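Local coordinates for exonuclease (Laribacter hongkongensis, PDB 3SZ5), which is probably a magnesium-dependent alkaline exonuclease of the lambda-exonuclease-like family, digesting DNA strands, at residues 86-91 / 98-103. Residues are numbered along the deposited sequence; the frame is centred on the assembly and turned at random.
Sequences VGLIDH and GASPDG. With MG (magnesium ion), chain C; nucleotides of chain B.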
ATOM      1  N   VAL A  86      -1.354  34.000   0.519  1.00 70.17           N
ATOM      2  CA  VAL A  86      -0.001  34.317   0.929  1.00 69.83           C
ATOM      3  C   VAL A  86       0.892  33.091   0.684  1.00 69.77           C
ATOM      4  O   VAL A  86       0.400  32.015   0.380  1.00 69.91           O
ATOM      5  CB  VAL A  86      -0.012  34.777   2.401  1.00 69.83           C
ATOM      6  CG1 VAL A  86      -0.236  33.608   3.320  1.00 69.05           C
ATOM      7  CG2 VAL A  86       1.261  35.563   2.753  1.00 71.18           C
ATOM      8  N   GLY A  87       2.206  33.251   0.769  1.00 69.88           N
ATOM      9  CA  GLY A  87       3.103  32.111   0.619  1.00 69.40           C
ATOM     10  C   GLY A  87       3.483  31.538   1.978  1.00 69.52           C
ATOM     11  O   GLY A  87       2.645  31.390   2.888  1.00 69.69           O
ATOM     12  N   LEU A  88       4.759  31.210   2.127  1.00 68.89           N
ATOM     13  CA  LEU A  88       5.236  30.697   3.388  1.00 67.90           C
ATOM     14  C   LEU A  88       5.563  31.855   4.281  1.00 67.64           C
ATOM     15  O   LEU A  88       6.284  32.766   3.901  1.00 67.28           O
ATOM     16  CB  LEU A  88       6.473  29.846   3.187  1.00 67.73           C
ATOM     17  CG  LEU A  88       6.971  29.282   4.494  1.00 66.28           C
ATOM     18  CD1 LEU A  88       6.285  27.969   4.775  1.00 65.57           C
ATOM     19  CD2 LEU A  88       8.427  29.123   4.352  1.00 66.05           C
ATOM     20  N   ILE A  89       5.011  31.816   5.472  1.00 67.74           N
ATOM     21  CA  ILE A  89       5.327  32.819   6.466  1.00 68.26           C
ATOM     22  C   ILE A  89       6.249  32.221   7.539  1.00 68.11           C
ATOM     23  O   ILE A  89       5.846  31.352   8.329  1.00 67.79           O
ATOM     24  CB  ILE A  89       4.025  33.476   7.052  1.00 68.46           C
ATOM     25  CG1 ILE A  89       3.315  34.326   5.979  1.00 69.04           C
ATOM     26  CG2 ILE A  89       4.319  34.296   8.312  1.00 68.36           C
ATOM     27  CD1 ILE A  89       4.261  35.186   5.096  1.00 71.71           C
ATOM     28  N   ASP A  90       7.493  32.686   7.541  1.00 67.89           N
ATOM     29  CA  ASP A  90       8.476  32.179   8.476  1.00 68.20           C
ATOM     30  C   ASP A  90       8.066  32.564   9.876  1.00 68.25           C
ATOM     31  O   ASP A  90       7.512  33.634  10.076  1.00 68.72           O
ATOM     32  CB  ASP A  90       9.869  32.694   8.101  1.00 68.19           C
ATOM     33  CG  ASP A  90      10.508  31.869   6.960  1.00 69.43           C
ATOM     34  OD1 ASP A  90      10.648  30.631   7.093  1.00 71.17           O
ATOM     35  OD2 ASP A  90      10.873  32.441   5.921  1.00 70.01           O
ATOM     36  N   HIS A  91       8.264  31.672  10.838  1.00 68.38           N
ATOM     37  CA  HIS A  91       7.985  31.996  12.232  1.00 68.86           C
ATOM     38  C   HIS A  91       8.669  33.333  12.530  1.00 69.57           C
ATOM     39  O   HIS A  91       9.719  33.604  11.968  1.00 69.87           O
ATOM     40  CB  HIS A  91       8.561  30.908  13.134  1.00 68.49           C
ATOM     41  CG  HIS A  91       8.237  31.095  14.581  1.00 68.84           C
ATOM     42  ND1 HIS A  91       7.229  30.399  15.217  1.00 68.76           N
ATOM     43  CD2 HIS A  91       8.774  31.911  15.518  1.00 68.26           C
ATOM     44  CE1 HIS A  91       7.168  30.769  16.483  1.00 67.69           C
ATOM     45  NE2 HIS A  91       8.092  31.690  16.690  1.00 68.48           N
ATOM     46  N   GLY A  98       8.032  27.432   9.695  1.00 61.77           N
ATOM     47  CA  GLY A  98       7.098  28.287   8.968  1.00 62.09           C
ATOM     48  C   GLY A  98       5.724  27.701   8.715  1.00 62.43           C
ATOM     49  O   GLY A  98       5.452  26.556   9.090  1.00 62.44           O
ATOM     50  N   ALA A  99       4.850  28.494   8.088  1.00 62.20           N
ATOM     51  CA  ALA A  99       3.490  28.056   7.804  1.00 61.86           C
ATOM     52  C   ALA A  99       3.040  28.572   6.463  1.00 62.43           C
ATOM     53  O   ALA A  99       3.531  29.592   5.975  1.00 63.40           O
ATOM     54  CB  ALA A  99       2.551  28.486   8.881  1.00 61.18           C
ATOM     55  N   SER A 100       2.125  27.829   5.855  1.00 62.75           N
ATOM     56  CA  SER A 100       1.489  28.201   4.611  1.00 63.27           C
ATOM     57  C   SER A 100      -0.012  28.148   4.815  1.00 63.28           C
ATOM     58  O   SER A 100      -0.635  27.145   4.433  1.00 63.96           O
ATOM     59  CB  SER A 100       1.859  27.220   3.502  1.00 63.36           C
ATOM     60  OG  SER A 100       3.021  27.647   2.807  1.00 66.47           O
ATOM     61  N   PRO A 101      -0.607  29.217   5.413  1.00 63.05           N
ATOM     62  CA  PRO A 101      -2.065  29.172   5.588  1.00 62.78           C
ATOM     63  C   PRO A 101      -2.745  29.282   4.237  1.00 62.46           C
ATOM     64  O   PRO A 101      -2.137  29.772   3.284  1.00 62.17           O
ATOM     65  CB  PRO A 101      -2.364  30.392   6.467  1.00 62.75           C
ATOM     66  CG  PRO A 101      -1.216  31.299   6.264  1.00 62.02           C
ATOM     67  CD  PRO A 101      -0.037  30.521   5.808  1.00 62.46           C
ATOM     68  N   ASP A 102      -3.980  28.796   4.152  1.00 62.62           N
ATOM     69  CA  ASP A 102      -4.741  28.835   2.900  1.00 62.39           C
ATOM     70  C   ASP A 102      -5.299  30.233   2.690  1.00 62.76           C
ATOM     71  O   ASP A 102      -5.836  30.528   1.626  1.00 62.62           O
ATOM     72  CB  ASP A 102      -5.866  27.797   2.894  1.00 62.10           C
ATOM     73  CG  ASP A 102      -5.352  26.380   2.856  1.00 61.45           C
ATOM     74  OD1 ASP A 102      -4.318  26.144   2.214  1.00 61.02           O
ATOM     75  OD2 ASP A 102      -5.980  25.493   3.461  1.00 61.59           O
ATOM     76  N   GLY A 103      -5.160  31.083   3.708  1.00 63.22           N
ATOM     77  CA  GLY A 103      -5.524  32.485   3.585  1.00 63.82           C
ATOM     78  C   GLY A 103      -5.419  33.355   4.819  1.00 64.30           C
ATOM     79  O   GLY A 103      -5.613  32.899   5.955  1.00 64.19           O
TER
HETATM   80 MG    MG C 220      -5.636  23.017   3.373  1.00 51.38          MG
ATOM     81  OP3  DT B   1       2.193  24.850   6.629  1.00 83.78           O
ATOM     82  P    DT B   1       2.976  24.072   5.474  1.00 85.06           P
ATOM     83  OP1  DT B   1       3.356  22.739   5.982  1.00 84.29           O
ATOM     84  OP2  DT B   1       3.945  24.977   4.830  1.00 84.96           O
ATOM     85  O5'  DT B   1       1.832  23.897   4.393  1.00 89.93           O
ATOM     86  C5'  DT B   1       2.113  23.479   3.080  1.00 94.21           C
ATOM     87  C4'  DT B   1       0.800  23.285   2.351  1.00 97.80           C
ATOM     88  O4'  DT B   1       1.065  22.833   1.004  1.00 98.65           O
ATOM     89  C3'  DT B   1      -0.151  22.251   2.950  1.00 99.70           C
ATOM     90  O3'  DT B   1      -1.454  22.646   2.562  1.00103.09           O
ATOM     91  C2'  DT B   1       0.313  20.965   2.278  1.00 99.83           C
ATOM     92  C1'  DT B   1       0.604  21.499   0.874  1.00100.03           C
ATOM     93  N1   DT B   1       1.638  20.774   0.096  1.00101.00           N
ATOM     94  C2   DT B   1       1.420  20.574  -1.264  1.00101.71           C
ATOM     95  O2   DT B   1       0.417  20.952  -1.864  1.00101.19           O
ATOM     96  N3   DT B   1       2.447  19.897  -1.896  1.00102.08           N
ATOM     97  C4   DT B   1       3.628  19.432  -1.312  1.00102.26           C
ATOM     98  O4   DT B   1       4.489  18.840  -1.950  1.00103.22           O
ATOM     99  C5   DT B   1       3.791  19.680   0.102  1.00101.44           C
ATOM    100  C7   DT B   1       5.032  19.207   0.807  1.00100.41           C
ATOM    101  C6   DT B   1       2.798  20.336   0.733  1.00101.32           C
ATOM    102  P    DT B   2      -2.772  21.799   2.867  1.00107.10           P
ATOM    103  OP1  DT B   2      -3.890  22.774   2.704  1.00107.52           O
ATOM    104  OP2  DT B   2      -2.594  21.048   4.147  1.00105.63           O
ATOM    105  O5'  DT B   2      -2.821  20.762   1.635  1.00108.18           O
ATOM    106  C5'  DT B   2      -3.497  21.068   0.400  1.00110.15           C
ATOM    107  C4'  DT B   2      -3.735  19.831  -0.463  1.00112.61           C
ATOM    108  O4'  DT B   2      -2.501  19.426  -1.122  1.00113.82           O
ATOM    109  C3'  DT B   2      -4.259  18.581   0.253  1.00113.59           C
ATOM    110  O3'  DT B   2      -5.696  18.543   0.225  1.00114.24           O
ATOM    111  C2'  DT B   2      -3.683  17.430  -0.573  1.00114.20           C
ATOM    112  C1'  DT B   2      -2.399  18.010  -1.164  1.00114.52           C
ATOM    113  N1   DT B   2      -1.140  17.536  -0.459  1.00115.50           N
ATOM    114  C2   DT B   2      -0.107  17.004  -1.216  1.00115.45           C
ATOM    115  O2   DT B   2      -0.136  16.893  -2.428  1.00114.97           O
ATOM    116  N3   DT B   2       0.989  16.598  -0.491  1.00115.71           N
ATOM    117  C4   DT B   2       1.162  16.659   0.886  1.00116.39           C
ATOM    118  O4   DT B   2       2.206  16.257   1.395  1.00115.81           O
ATOM    119  C5   DT B   2       0.046  17.228   1.645  1.00117.40           C
ATOM    120  C7   DT B   2       0.082  17.375   3.157  1.00117.53           C
ATOM    121  C6   DT B   2      -1.033  17.625   0.931  1.00116.60           C
TER
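I89 and A99 face each other as an antiparallel hydrogen-bonded pair: I89 N donates to A99 O over 2.7 Å. In return, A99 N donates to I89 O at 3.0 Å. One residue on, D90 and G98 form a non-hydrogen-bonded pair whose CA atoms are 4.2 Å apart; with no side chain, G98 lets the strands come this near. L88 adds a side-chain contact. Its CG lies anti to the backbone N (chi1 -179°), which sets CD1 beside the backbone of A99, 3.4 Å from A99 O. Further along, V86 CG1 rests 3.9 Å from P101 CG, the apolar proline ring offering V86 a carbon surface where the chains splay apart. Strands 89-90 and 97-99 thus make a short beta hairpin, and the chain leaving it enters the active site of this PDDEXK-type nuclease. There S100 N donates a hydrogen bond to OP3 of DT1 of chain B at 3.1 Å, while the small S100 side chain lies beside OP2 of the same phosphate, its OG hydrogen-bonded to W8. At the far end D102, whose anionic carboxylate suits a metal ligand, binds magnesium through OD2 at 2.5 Å, together with E112, I113 O and OP1 of DT2 of chain B. In the outer shell, the small methyl of A99 packs on Q141 and C144 of helix 132-145, R72 hydrogen-bonds to D102 O, and K15 forms a salt bridge with D90, whose carboxylate suits the exposed edge.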